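Local coordinates for protein transcriptional regulator, MarR family (Silicibacter pomeroyi DSS-3, PDB 3BOQ) that probably binds DNA as a transcription factor of the MarR family, built as a dimer of largely helical subunits that each carry a winged helix-turn-helix, at residues Asp34-Leu39 with Gly44-Lys49; Asp51-Leu56 with Asn84-Asp89; Gly66-Ala71 with Gly77-Leu82; Leu40-Leu45 with Ser120-Arg125. All blocks are in the same frame, centred on the assembly; numbering follows the deposited sequence.

Contact 1 of 4, residues Asp34-Leu39 with Gly44-Lys49; sequences DLNRQL and GLSLAK
With CG turned anti to the backbone N (chi1 -168°), Asn36 extends its carboxamide from helix 12-43 to the start of helix 47-58, while Leu47, in the same first-torsion state (chi1 -154°), carries its isobutyl group back toward Leu35 and Leu39. Asn36 OD1 accepts the backbone N-H of Leu47 at 2.7 Å from OD1 to N. The bond is nearly straight at hydrogen, and the donor lies nearly along the C=O axis. A water also donates to Asn36 OD1, 2.8 Å away, and accepts the N-H of Ala48 at 2.7 Å from water oxygen to N. One amide oxygen thus serves two successive N-H groups of the new helix, the first directly and the second through water, whereas Ser46, at the N-cap position, makes no capping bond with its own side chain. Beside this polar grip, Leu47 CD1 packs against Leu39 CD2 and Leu35 CG, 3.8 Å from each, and Leu47 CD2 lies 3.9 Å from Leu35 CD2. The Leu47 side chain crosses those of Leu35 and Leu39 at about a right angle. Trp21 of the second subunit packs on both Leu35 and Leu47, so this apolar patch continues into the dimer interface. Gly44, the first residue past helix 12-43 to leave helical angles, has positive phi, and the chain runs on through Leu45 and Ser46 into helix 47-58. Chemically, a neutral amide bridges the connection between the two helices, next to leucine packing that carries no charge and has nothing to titrate.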
loop_
_atom_site.group_PDB
_atom_site.type_symbol
_atom_site.label_atom_id
_atom_site.label_comp_id
_atom_site.label_asym_id
_atom_site.label_seq_id
_atom_site.Cartn_x
_atom_site.Cartn_y
_atom_site.Cartn_z
ATOM N N ASP B 34 10.719 -2.825 -0.802
ATOM C CA ASP B 34 11.846 -3.706 -1.049
ATOM C C ASP B 34 11.643 -4.547 -2.269
ATOM O O ASP B 34 12.571 -4.711 -3.047
ATOM C CB ASP B 34 12.045 -4.625 0.132
ATOM C CG ASP B 34 13.066 -4.101 1.095
ATOM O OD1 ASP B 34 13.144 -2.852 1.266
ATOM O OD2 ASP B 34 13.791 -4.947 1.683
ATOM N N LEU B 35 10.434 -5.097 -2.404
ATOM C CA LEU B 35 10.002 -5.807 -3.579
ATOM C C LEU B 35 10.212 -4.927 -4.789
ATOM O O LEU B 35 10.882 -5.329 -5.712
ATOM C CB LEU B 35 8.533 -6.172 -3.448
ATOM C CG LEU B 35 7.903 -7.164 -4.414
ATOM C CD1 LEU B 35 8.792 -8.417 -4.605
ATOM C CD2 LEU B 35 6.510 -7.575 -3.951
ATOM N N ASN B 36 9.662 -3.722 -4.769
ATOM C CA ASN B 36 9.845 -2.738 -5.837
ATOM C C ASN B 36 11.314 -2.410 -6.192
ATOM O O ASN B 36 11.707 -2.483 -7.364
ATOM C CB ASN B 36 9.081 -1.458 -5.508
ATOM C CG ASN B 36 8.985 -0.530 -6.681
ATOM O OD1 ASN B 36 8.427 -0.888 -7.720
ATOM N ND2 ASN B 36 9.525 0.681 -6.534
ATOM N N ARG B 37 12.109 -2.052 -5.184
ATOM C CA ARG B 37 13.519 -1.694 -5.378
ATOM C C ARG B 37 14.343 -2.876 -5.900
ATOM O O ARG B 37 15.167 -2.680 -6.769
ATOM C CB ARG B 37 14.130 -1.098 -4.091
ATOM C CG ARG B 37 15.676 -1.129 -4.016
ATOM C CD ARG B 37 16.217 -0.179 -2.920
ATOM N NE ARG B 37 17.581 0.302 -3.205
ATOM C CZ ARG B 37 18.031 1.531 -2.919
ATOM N NH1 ARG B 37 17.235 2.429 -2.332
ATOM N NH2 ARG B 37 19.280 1.873 -3.225
ATOM N N GLN B 38 14.115 -4.085 -5.383
ATOM C CA GLN B 38 14.775 -5.300 -5.902
ATOM C C GLN B 38 14.325 -5.781 -7.285
ATOM O O GLN B 38 15.132 -6.247 -8.067
ATOM C CB GLN B 38 14.708 -6.451 -4.901
ATOM C CG GLN B 38 15.567 -6.196 -3.700
ATOM C CD GLN B 38 15.678 -7.411 -2.827
ATOM O OE1 GLN B 38 16.326 -8.396 -3.191
ATOM N NE2 GLN B 38 15.056 -7.354 -1.658
ATOM N N LEU B 39 13.038 -5.683 -7.573
ATOM C CA LEU B 39 12.506 -6.035 -8.885
ATOM C C LEU B 39 13.069 -5.107 -9.967
ATOM O O LEU B 39 13.345 -5.547 -11.102
ATOM C CB LEU B 39 10.970 -5.973 -8.862
ATOM C CG LEU B 39 10.189 -6.761 -9.910
ATOM C CD1 LEU B 39 10.578 -8.275 -9.944
ATOM C CD2 LEU B 39 8.705 -6.553 -9.736
ATOM N N GLY B 44 14.611 -4.116 -14.080
ATOM C CA GLY B 44 14.296 -2.809 -14.631
ATOM C C GLY B 44 12.803 -2.535 -14.720
ATOM O O GLY B 44 12.391 -1.554 -15.309
ATOM N N LEU B 45 12.003 -3.427 -14.134
ATOM C CA LEU B 45 10.562 -3.291 -13.960
ATOM C C LEU B 45 10.197 -2.869 -12.537
ATOM O O LEU B 45 10.762 -3.372 -11.546
ATOM C CB LEU B 45 9.878 -4.614 -14.221
ATOM C CG LEU B 45 9.142 -4.800 -15.532
ATOM C CD1 LEU B 45 9.898 -4.198 -16.680
ATOM C CD2 LEU B 45 8.921 -6.300 -15.717
ATOM N N SER B 46 9.256 -1.929 -12.474
ATOM C CA SER B 46 8.592 -1.480 -11.259
ATOM C C SER B 46 7.600 -2.512 -10.830
ATOM O O SER B 46 7.101 -3.274 -11.662
ATOM C CB SER B 46 7.759 -0.244 -11.583
ATOM O OG SER B 46 8.428 0.865 -11.097
ATOM N N LEU B 47 7.241 -2.487 -9.553
ATOM C CA LEU B 47 6.126 -3.276 -9.113
ATOM C C LEU B 47 4.839 -2.850 -9.834
ATOM O O LEU B 47 4.067 -3.704 -10.268
ATOM C CB LEU B 47 5.984 -3.185 -7.597
ATOM C CG LEU B 47 5.312 -4.355 -6.897
ATOM C CD1 LEU B 47 5.953 -5.678 -7.334
ATOM C CD2 LEU B 47 5.342 -4.160 -5.345
ATOM N N ALA B 48 4.606 -1.532 -9.953
ATOM C CA ALA B 48 3.445 -1.012 -10.696
ATOM C C ALA B 48 3.401 -1.580 -12.145
ATOM O O ALA B 48 2.347 -2.039 -12.605
ATOM C CB ALA B 48 3.432 0.517 -10.683
ATOM N N LYS B 49 4.552 -1.584 -12.825
ATOM C CA LYS B 49 4.700 -2.137 -14.172
ATOM C C LYS B 49 4.490 -3.642 -14.256
ATOM O O LYS B 49 3.747 -4.139 -15.122
ATOM C CB LYS B 49 6.088 -1.811 -14.706
ATOM C CG LYS B 49 6.265 -0.357 -15.136
ATOM C CD LYS B 49 7.459 -0.199 -16.036
ATOM C CE LYS B 49 7.672 1.235 -16.319
ATOM N NZ LYS B 49 8.969 1.432 -17.003
HETATM O O HOH W 1 5.964 0.281 -8.449
#

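Contact 2 of 4, residues Asp51-Leu56 with Asn84-Asp89; sequences DAMAQL and NRLIKD
Leu86 of helix 79-88 points its forked end at helix 47-58 and straddles two neighbouring residues there, one methyl to each. CD1 rests on the CB of Ala52, with 3.9 Å between these carbons. CD2 meets the selenomethionine at position 53, lying 4.0 Å from Met53 SE and 4.1 Å from Met53 CG. The CB of Ala52 faces the opposing helix directly, whereas the Met53 side chain runs obliquely past Leu86 and bends at its last torsion (chi3 71°), which leaves selenium and CG, rather than CE, to touch the leucine. No hydrogen bond joins the two segments; all three residues are buried and the contact is wholly apolar. The closest CA atoms, those of Met53 and Leu86, are 8.6 Å apart, so side chains alone bridge the helices. Phe116 of helix 110-130 and Met91 also lie against Met53, extending the core, and just beyond the contact Asp89 forms a salt bridge with Lys49. Helix 79-88 occupies the place of the recognition helix in the winged helix-turn-helix of MarR proteins, and its buried side here leans on helix 47-58, as expected for the three-helix core of that fold.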
loop_
_atom_site.group_PDB
_atom_site.type_symbol
_atom_site.label_atom_id
_atom_site.label_comp_id
_atom_site.label_asym_id
_atom_site.label_seq_id
_atom_site.Cartn_x
_atom_site.Cartn_y
_atom_site.Cartn_z
ATOM N N ASP B 51 2.908 -5.406 -12.084
ATOM C CA ASP B 51 1.492 -5.576 -11.813
ATOM C C ASP B 51 0.578 -5.463 -13.059
ATOM O O ASP B 51 -0.239 -6.367 -13.306
ATOM C CB ASP B 51 1.049 -4.643 -10.683
ATOM C CG ASP B 51 -0.454 -4.650 -10.471
ATOM O OD1 ASP B 51 -1.055 -5.750 -10.528
ATOM O OD2 ASP B 51 -1.031 -3.551 -10.257
ATOM N N ALA B 52 0.714 -4.379 -13.834
ATOM C CA ALA B 52 -0.010 -4.233 -15.109
ATOM C C ALA B 52 0.230 -5.392 -16.080
ATOM O O ALA B 52 -0.716 -5.954 -16.655
ATOM C CB ALA B 52 0.334 -2.900 -15.773
HETATM N N MSE B 53 1.495 -5.757 -16.259
HETATM C CA MSE B 53 1.858 -6.866 -17.169
HETATM C C MSE B 53 1.257 -8.223 -16.780
HETATM O O MSE B 53 0.919 -9.029 -17.645
HETATM C CB MSE B 53 3.366 -6.979 -17.296
HETATM C CG MSE B 53 3.975 -5.755 -17.897
HETATM SE SE MSE B 53 5.930 -5.715 -17.810
HETATM C CE MSE B 53 6.330 -7.127 -19.162
ATOM N N ALA B 54 1.134 -8.463 -15.479
ATOM C CA ALA B 54 0.539 -9.671 -14.958
ATOM C C ALA B 54 -0.920 -9.808 -15.385
ATOM O O ALA B 54 -1.363 -10.908 -15.722
ATOM C CB ALA B 54 0.666 -9.693 -13.427
ATOM N N GLN B 55 -1.659 -8.698 -15.374
ATOM C CA GLN B 55 -3.069 -8.711 -15.772
ATOM C C GLN B 55 -3.180 -9.029 -17.245
ATOM O O GLN B 55 -4.028 -9.812 -17.636
ATOM C CB GLN B 55 -3.767 -7.382 -15.464
ATOM C CG GLN B 55 -3.487 -6.840 -14.083
ATOM C CD GLN B 55 -3.489 -7.927 -12.988
ATOM O OE1 GLN B 55 -2.556 -8.007 -12.175
ATOM N NE2 GLN B 55 -4.523 -8.772 -12.979
ATOM N N LEU B 56 -2.288 -8.445 -18.041
ATOM C CA LEU B 56 -2.245 -8.680 -19.475
ATOM C C LEU B 56 -1.778 -10.090 -19.822
ATOM O O LEU B 56 -2.340 -10.705 -20.721
ATOM C CB LEU B 56 -1.384 -7.629 -20.187
ATOM C CG LEU B 56 -1.728 -6.168 -19.864
ATOM C CD1 LEU B 56 -0.661 -5.233 -20.369
ATOM C CD2 LEU B 56 -3.100 -5.768 -20.398
ATOM N N ASN B 84 1.467 3.944 -21.207
ATOM C CA ASN B 84 2.433 4.722 -21.994
ATOM C C ASN B 84 3.910 4.398 -21.710
ATOM O O ASN B 84 4.678 4.301 -22.642
ATOM C CB ASN B 84 2.204 6.230 -21.862
ATOM C CG ASN B 84 0.944 6.700 -22.566
ATOM O OD1 ASN B 84 0.366 5.984 -23.395
ATOM N ND2 ASN B 84 0.501 7.920 -22.229
ATOM N N ARG B 85 4.300 4.250 -20.440
ATOM C CA ARG B 85 5.683 3.872 -20.089
ATOM C C ARG B 85 6.016 2.471 -20.607
ATOM O O ARG B 85 7.113 2.255 -21.137
ATOM C CB ARG B 85 5.929 3.917 -18.578
ATOM C CG ARG B 85 5.968 5.306 -17.959
ATOM C CD ARG B 85 6.388 5.249 -16.468
ATOM N NE ARG B 85 5.394 4.662 -15.549
ATOM C CZ ARG B 85 4.349 5.322 -15.034
ATOM N NH1 ARG B 85 4.118 6.593 -15.352
ATOM N NH2 ARG B 85 3.516 4.706 -14.201
ATOM N N LEU B 86 5.053 1.550 -20.481
ATOM C CA LEU B 86 5.179 0.145 -20.934
ATOM C C LEU B 86 5.298 -0.037 -22.438
ATOM O O LEU B 86 5.984 -0.951 -22.907
ATOM C CB LEU B 86 4.002 -0.680 -20.432
ATOM C CG LEU B 86 3.935 -0.913 -18.924
ATOM C CD1 LEU B 86 2.583 -1.500 -18.605
ATOM C CD2 LEU B 86 5.074 -1.860 -18.518
ATOM N N ILE B 87 4.595 0.818 -23.176
ATOM C CA ILE B 87 4.681 0.894 -24.643
ATOM C C ILE B 87 6.066 1.396 -25.063
ATOM O O ILE B 87 6.687 0.819 -25.937
ATOM C CB ILE B 87 3.562 1.790 -25.259
ATOM C CG1 ILE B 87 2.187 1.124 -25.126
ATOM C CG2 ILE B 87 3.850 2.040 -26.704
ATOM C CD1 ILE B 87 1.002 2.028 -25.350
ATOM N N LYS B 88 6.538 2.461 -24.418
ATOM C CA LYS B 88 7.874 3.028 -24.655
ATOM C C LYS B 88 9.019 2.034 -24.299
ATOM O O LYS B 88 10.029 1.947 -24.981
ATOM C CB LYS B 88 7.983 4.385 -23.929
ATOM C CG LYS B 88 9.394 4.968 -23.755
ATOM C CD LYS B 88 9.363 6.508 -23.659
ATOM C CE LYS B 88 10.728 7.094 -23.238
ATOM N NZ LYS B 88 11.453 7.808 -24.338
ATOM N N ASP B 89 8.823 1.266 -23.245
ATOM C CA ASP B 89 9.700 0.165 -22.875
ATOM C C ASP B 89 9.673 -1.039 -23.841
ATOM O O ASP B 89 10.432 -1.992 -23.655
ATOM C CB ASP B 89 9.263 -0.341 -21.499
ATOM C CG ASP B 89 9.749 0.543 -20.374
ATOM O OD1 ASP B 89 10.437 1.564 -20.657
ATOM O OD2 ASP B 89 9.452 0.199 -19.203
#

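Contact 3 of 4, residues Gly66-Ala71 with Gly77-Leu82; sequences GKLSGA and GNVSGL
Val79 and Ser69 meet where helix 65-71 and helix 79-88 form the helix-turn-helix of this MarR-type domain, close to the turn that joins them. The valine, in the first turn of the second helix, aims its CB at the first helix, and that atom already lies 4.0 Å from Ser69 CB. Beyond it the side chain forks, and both methyls settle on the same carbon: CG1 and CG2 are each 3.8 Å from Ser69 CB. The two branches then part company. CG2, anti to the backbone N, reaches past the serine CB to the backbone at Ser69 CA, 3.9 Å away, and more loosely meets Leu68 CG at 4.3 Å. CG1 sits between the backbone N and the carbonyl carbon (chi1 60°) and turns to the hydroxyl side of the serine. No hydrogen bond crosses between the segments, so the helices meet here through small carbon surfaces, with the CA atoms of Ser69 and Val79 6.0 Å apart. Leu68 packs on Leu56 and Leu82 on Ala52, joining both segments to helix 47-58, while Met65 adds to the cover over Val79. Before the second helix, Gly77 adopts a positive phi at which a CB would collide with the preceding carbonyl O, and its own carbonyl O probably accepts a hydrogen bond from Arg85 NH2. On the serine's hydroxyl side, Val79 CG1 stands 4.1 Å from Ser69 OG, a loose approach.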
loop_
_atom_site.group_PDB
_atom_site.type_symbol
_atom_site.label_atom_id
_atom_site.label_comp_id
_atom_site.label_asym_id
_atom_site.label_seq_id
_atom_site.Cartn_x
_atom_site.Cartn_y
_atom_site.Cartn_z
ATOM N N GLY B 66 -9.979 0.695 -19.071
ATOM C CA GLY B 66 -10.815 0.529 -17.888
ATOM C C GLY B 66 -10.746 -0.850 -17.255
ATOM O O GLY B 66 -10.673 -0.969 -16.030
ATOM N N LYS B 67 -10.764 -1.897 -18.083
ATOM C CA LYS B 67 -10.708 -3.262 -17.559
ATOM C C LYS B 67 -9.320 -3.609 -17.016
ATOM O O LYS B 67 -9.205 -4.328 -16.014
ATOM C CB LYS B 67 -11.200 -4.287 -18.588
ATOM C CG LYS B 67 -12.718 -4.230 -18.803
ATOM C CD LYS B 67 -13.256 -5.489 -19.480
ATOM C CE LYS B 67 -14.760 -5.391 -19.747
ATOM N NZ LYS B 67 -15.571 -5.369 -18.495
ATOM N N LEU B 68 -8.283 -3.084 -17.678
ATOM C CA LEU B 68 -6.908 -3.144 -17.171
ATOM C C LEU B 68 -6.799 -2.448 -15.818
ATOM O O LEU B 68 -6.262 -3.016 -14.859
ATOM C CB LEU B 68 -5.915 -2.508 -18.153
ATOM C CG LEU B 68 -4.462 -2.357 -17.687
ATOM C CD1 LEU B 68 -3.875 -3.684 -17.258
ATOM C CD2 LEU B 68 -3.634 -1.807 -18.807
ATOM N N SER B 69 -7.284 -1.211 -15.772
ATOM C CA SER B 69 -7.285 -0.393 -14.575
ATOM C C SER B 69 -8.011 -1.122 -13.442
ATOM O O SER B 69 -7.474 -1.181 -12.287
ATOM C CB SER B 69 -7.913 0.966 -14.892
ATOM O OG SER B 69 -8.364 1.660 -13.741
ATOM N N GLY B 70 -9.201 -1.699 -13.793
ATOM C CA GLY B 70 -10.061 -2.431 -12.854
ATOM C C GLY B 70 -9.436 -3.684 -12.236
ATOM O O GLY B 70 -9.866 -4.132 -11.115
ATOM N N ALA B 71 -8.424 -4.226 -12.960
ATOM C CA ALA B 71 -7.783 -5.506 -12.604
ATOM C C ALA B 71 -6.434 -5.335 -11.887
ATOM O O ALA B 71 -5.854 -6.296 -11.380
ATOM C CB ALA B 71 -7.588 -6.382 -13.862
ATOM N N GLY B 77 -1.311 4.320 -11.307
ATOM C CA GLY B 77 -0.053 4.502 -12.005
ATOM C C GLY B 77 -0.345 5.552 -13.063
ATOM O O GLY B 77 0.434 5.696 -14.024
ATOM N N ASN B 78 -1.439 6.319 -12.838
ATOM C CA ASN B 78 -2.211 7.018 -13.900
ATOM C C ASN B 78 -2.277 6.012 -15.037
ATOM O O ASN B 78 -1.413 6.001 -15.909
ATOM C CB ASN B 78 -1.555 8.346 -14.329
ATOM C CG ASN B 78 -2.041 8.854 -15.708
ATOM O OD1 ASN B 78 -3.207 8.696 -16.086
ATOM N ND2 ASN B 78 -1.133 9.480 -16.450
ATOM N N VAL B 79 -3.274 5.134 -14.987
ATOM C CA VAL B 79 -3.234 3.876 -15.736
ATOM C C VAL B 79 -2.722 4.015 -17.205
ATOM O O VAL B 79 -1.824 3.261 -17.621
ATOM C CB VAL B 79 -4.558 3.072 -15.567
ATOM C CG1 VAL B 79 -5.750 3.862 -16.078
ATOM C CG2 VAL B 79 -4.461 1.680 -16.193
ATOM N N SER B 80 -3.256 4.992 -17.961
ATOM C CA SER B 80 -2.789 5.211 -19.342
ATOM C C SER B 80 -1.326 5.679 -19.388
ATOM O O SER B 80 -0.563 5.239 -20.244
ATOM C CB SER B 80 -3.735 6.108 -20.155
ATOM O OG SER B 80 -3.572 7.472 -19.833
ATOM N N GLY B 81 -0.949 6.533 -18.439
ATOM C CA GLY B 81 0.438 6.947 -18.234
ATOM C C GLY B 81 1.346 5.794 -17.850
ATOM O O GLY B 81 2.514 5.766 -18.227
ATOM N N LEU B 82 0.806 4.841 -17.103
ATOM C CA LEU B 82 1.494 3.587 -16.820
ATOM C C LEU B 82 1.659 2.742 -18.103
ATOM O O LEU B 82 2.752 2.273 -18.404
ATOM C CB LEU B 82 0.756 2.796 -15.732
ATOM C CG LEU B 82 1.340 1.406 -15.457
ATOM C CD1 LEU B 82 2.738 1.503 -14.817
ATOM C CD2 LEU B 82 0.401 0.612 -14.586
#

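Contact 4 of 4, residues Leu40-Leu45 with Ser120-Arg125; sequences LDETGL and SEAHNR
Glu42 OE1 is gripped by both terminal nitrogens of Arg125, tying the C-terminal part of helix 12-43 to helix 110-130 by a salt bridge. The stronger bond comes from Arg125 NH1, 2.9 Å from Glu42 OE1, with an angle of 155° at hydrogen; Arg125 NH2 adds a weak bond of 3.4 Å to the same OE1. The carboxylate receives NH1 on the syn lone pair of OE1, and the two flat groups are nearly coplanar, their planes 1° apart. Even so, this is not the two-oxygen fork of a fully paired bridge, since OE2 stands 3.7 Å from NH1. Arg125 leaves its helix in a straight run as far as CD and then bends at chi3 (23°), which swings the guanidinium back over its own helix so that the carbonyl O of Ala122 lies off one face, toward its rim. Glu42 approaches with a chain extended beyond CG, and its side chain also touches Ile126. Deeper in, the CB of Ala122 approaches Thr43 OG1 at 4.1 Å, and Thr43 also touches Ala119. On a neighbouring side of helix 110-130, His123 donates from ND1 to Asn124 OD1 at 2.9 Å, which would favour one rotation of an imidazole that stacks on Phe50 and touches Trp21 of the second subunit. Glu42 and Arg125 are both exposed, so the salt bridge lies at the surface, where water and ions probably screen it; its attraction is likely to respond to ionic strength, while the Thr43-Ala122 approach carries no charge.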
loop_
_atom_site.group_PDB
_atom_site.type_symbol
_atom_site.label_atom_id
_atom_site.label_comp_id
_atom_site.label_asym_id
_atom_site.label_seq_id
_atom_site.Cartn_x
_atom_site.Cartn_y
_atom_site.Cartn_z
ATOM N N LEU B 40 13.247 -3.837 -9.600
ATOM C CA LEU B 40 13.834 -2.832 -10.486
ATOM C C LEU B 40 15.314 -3.143 -10.724
ATOM O O LEU B 40 15.757 -3.224 -11.884
ATOM C CB LEU B 40 13.624 -1.390 -9.973
ATOM C CG LEU B 40 12.482 -0.557 -10.597
ATOM C CD1 LEU B 40 12.159 0.747 -9.801
ATOM C CD2 LEU B 40 12.754 -0.202 -12.056
ATOM N N ASP B 41 16.066 -3.344 -9.641
ATOM C CA ASP B 41 17.462 -3.704 -9.765
ATOM C C ASP B 41 17.617 -4.956 -10.643
ATOM O O ASP B 41 18.398 -4.927 -11.582
ATOM C CB ASP B 41 18.162 -3.875 -8.409
ATOM C CG ASP B 41 19.574 -4.448 -8.557
ATOM O OD1 ASP B 41 20.531 -3.698 -8.911
ATOM O OD2 ASP B 41 19.735 -5.673 -8.357
ATOM N N GLU B 42 16.873 -6.025 -10.379
ATOM C CA GLU B 42 17.051 -7.271 -11.147
ATOM C C GLU B 42 16.493 -7.283 -12.597
ATOM O O GLU B 42 16.963 -8.028 -13.420
ATOM C CB GLU B 42 16.543 -8.472 -10.334
ATOM C CG GLU B 42 17.107 -8.429 -8.910
ATOM C CD GLU B 42 17.030 -9.748 -8.140
ATOM O OE1 GLU B 42 16.795 -10.816 -8.770
ATOM O OE2 GLU B 42 17.226 -9.699 -6.888
ATOM N N THR B 43 15.538 -6.416 -12.911
ATOM C CA THR B 43 14.685 -6.579 -14.083
ATOM C C THR B 43 14.407 -5.225 -14.786
ATOM O O THR B 43 13.983 -5.189 -15.942
ATOM C CB THR B 43 13.316 -7.191 -13.597
ATOM O OG1 THR B 43 13.509 -8.550 -13.181
ATOM C CG2 THR B 43 12.248 -7.163 -14.652
ATOM N N GLY B 44 14.611 -4.116 -14.080
ATOM C CA GLY B 44 14.296 -2.809 -14.631
ATOM C C GLY B 44 12.803 -2.535 -14.720
ATOM O O GLY B 44 12.391 -1.554 -15.309
ATOM N N LEU B 45 12.003 -3.427 -14.134
ATOM C CA LEU B 45 10.562 -3.291 -13.960
ATOM C C LEU B 45 10.197 -2.869 -12.537
ATOM O O LEU B 45 10.762 -3.372 -11.546
ATOM C CB LEU B 45 9.878 -4.614 -14.221
ATOM C CG LEU B 45 9.142 -4.800 -15.532
ATOM C CD1 LEU B 45 9.898 -4.198 -16.680
ATOM C CD2 LEU B 45 8.921 -6.300 -15.717
ATOM N N SER B 120 8.529 -12.569 -13.218
ATOM C CA SER B 120 7.634 -13.346 -12.379
ATOM C C SER B 120 8.438 -14.288 -11.478
ATOM O O SER B 120 8.131 -14.433 -10.304
ATOM C CB SER B 120 6.685 -14.131 -13.277
ATOM O OG SER B 120 5.616 -14.640 -12.533
ATOM N N GLU B 121 9.474 -14.907 -12.032
ATOM C CA GLU B 121 10.385 -15.761 -11.285
ATOM C C GLU B 121 11.080 -14.929 -10.202
ATOM O O GLU B 121 11.108 -15.321 -9.018
ATOM C CB GLU B 121 11.413 -16.375 -12.250
ATOM C CG GLU B 121 11.957 -17.741 -11.889
ATOM C CD GLU B 121 12.578 -18.497 -13.115
ATOM O OE1 GLU B 121 12.863 -17.869 -14.190
ATOM O OE2 GLU B 121 12.793 -19.736 -12.995
ATOM N N ALA B 122 11.621 -13.782 -10.619
ATOM C CA ALA B 122 12.339 -12.831 -9.753
ATOM C C ALA B 122 11.476 -12.298 -8.610
ATOM O O ALA B 122 11.936 -12.198 -7.478
ATOM C CB ALA B 122 12.891 -11.663 -10.581
ATOM N N HIS B 123 10.238 -11.954 -8.942
ATOM C CA HIS B 123 9.254 -11.395 -8.012
ATOM C C HIS B 123 8.945 -12.371 -6.846
ATOM O O HIS B 123 8.918 -11.956 -5.681
ATOM C CB HIS B 123 7.965 -11.087 -8.788
ATOM C CG HIS B 123 6.804 -10.730 -7.921
ATOM N ND1 HIS B 123 6.041 -11.678 -7.278
ATOM C CD2 HIS B 123 6.256 -9.532 -7.611
ATOM C CE1 HIS B 123 5.080 -11.078 -6.600
ATOM N NE2 HIS B 123 5.193 -9.776 -6.784
ATOM N N ASN B 124 8.683 -13.640 -7.191
ATOM C CA ASN B 124 8.378 -14.680 -6.231
ATOM C C ASN B 124 9.591 -15.115 -5.419
ATOM O O ASN B 124 9.450 -15.501 -4.259
ATOM C CB ASN B 124 7.756 -15.899 -6.931
ATOM C CG ASN B 124 6.392 -15.583 -7.570
ATOM O OD1 ASN B 124 5.797 -14.540 -7.311
ATOM N ND2 ASN B 124 5.909 -16.482 -8.403
ATOM N N ARG B 125 10.782 -15.089 -6.017
ATOM C CA ARG B 125 12.001 -15.249 -5.244
ATOM C C ARG B 125 12.204 -14.065 -4.243
ATOM O O ARG B 125 12.505 -14.287 -3.077
ATOM C CB ARG B 125 13.233 -15.458 -6.167
ATOM C CG ARG B 125 14.546 -15.575 -5.376
ATOM C CD ARG B 125 15.807 -15.850 -6.201
ATOM N NE ARG B 125 15.688 -15.436 -7.591
ATOM C CZ ARG B 125 15.807 -14.182 -8.034
ATOM N NH1 ARG B 125 16.045 -13.179 -7.190
ATOM N NH2 ARG B 125 15.666 -13.930 -9.331
#

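Contacts 1 and 4 share Gly44 and Leu45, and both involve helix 12-43. Their centres are 7 Å apart, and His123 of one packs on Leu35, Leu39 and Leu47 of the other, near the dimer interface. Contacts 2 and 3 both use helix 79-88 and belong to the probable DNA-binding lobe; contact 3 is nested inside the loop closed by contact 2. Contact 2 is fully buried and apolar. Contact 3 is apolar too and buries about as much surface, but is only partly buried, contact 1 mixes leucines with a water-assisted amide, and contact 4 places a salt bridge at the surface. Lys49 and Asp89 link contacts 1 and 2 by another salt bridge; contacts 3 and 4 do not touch.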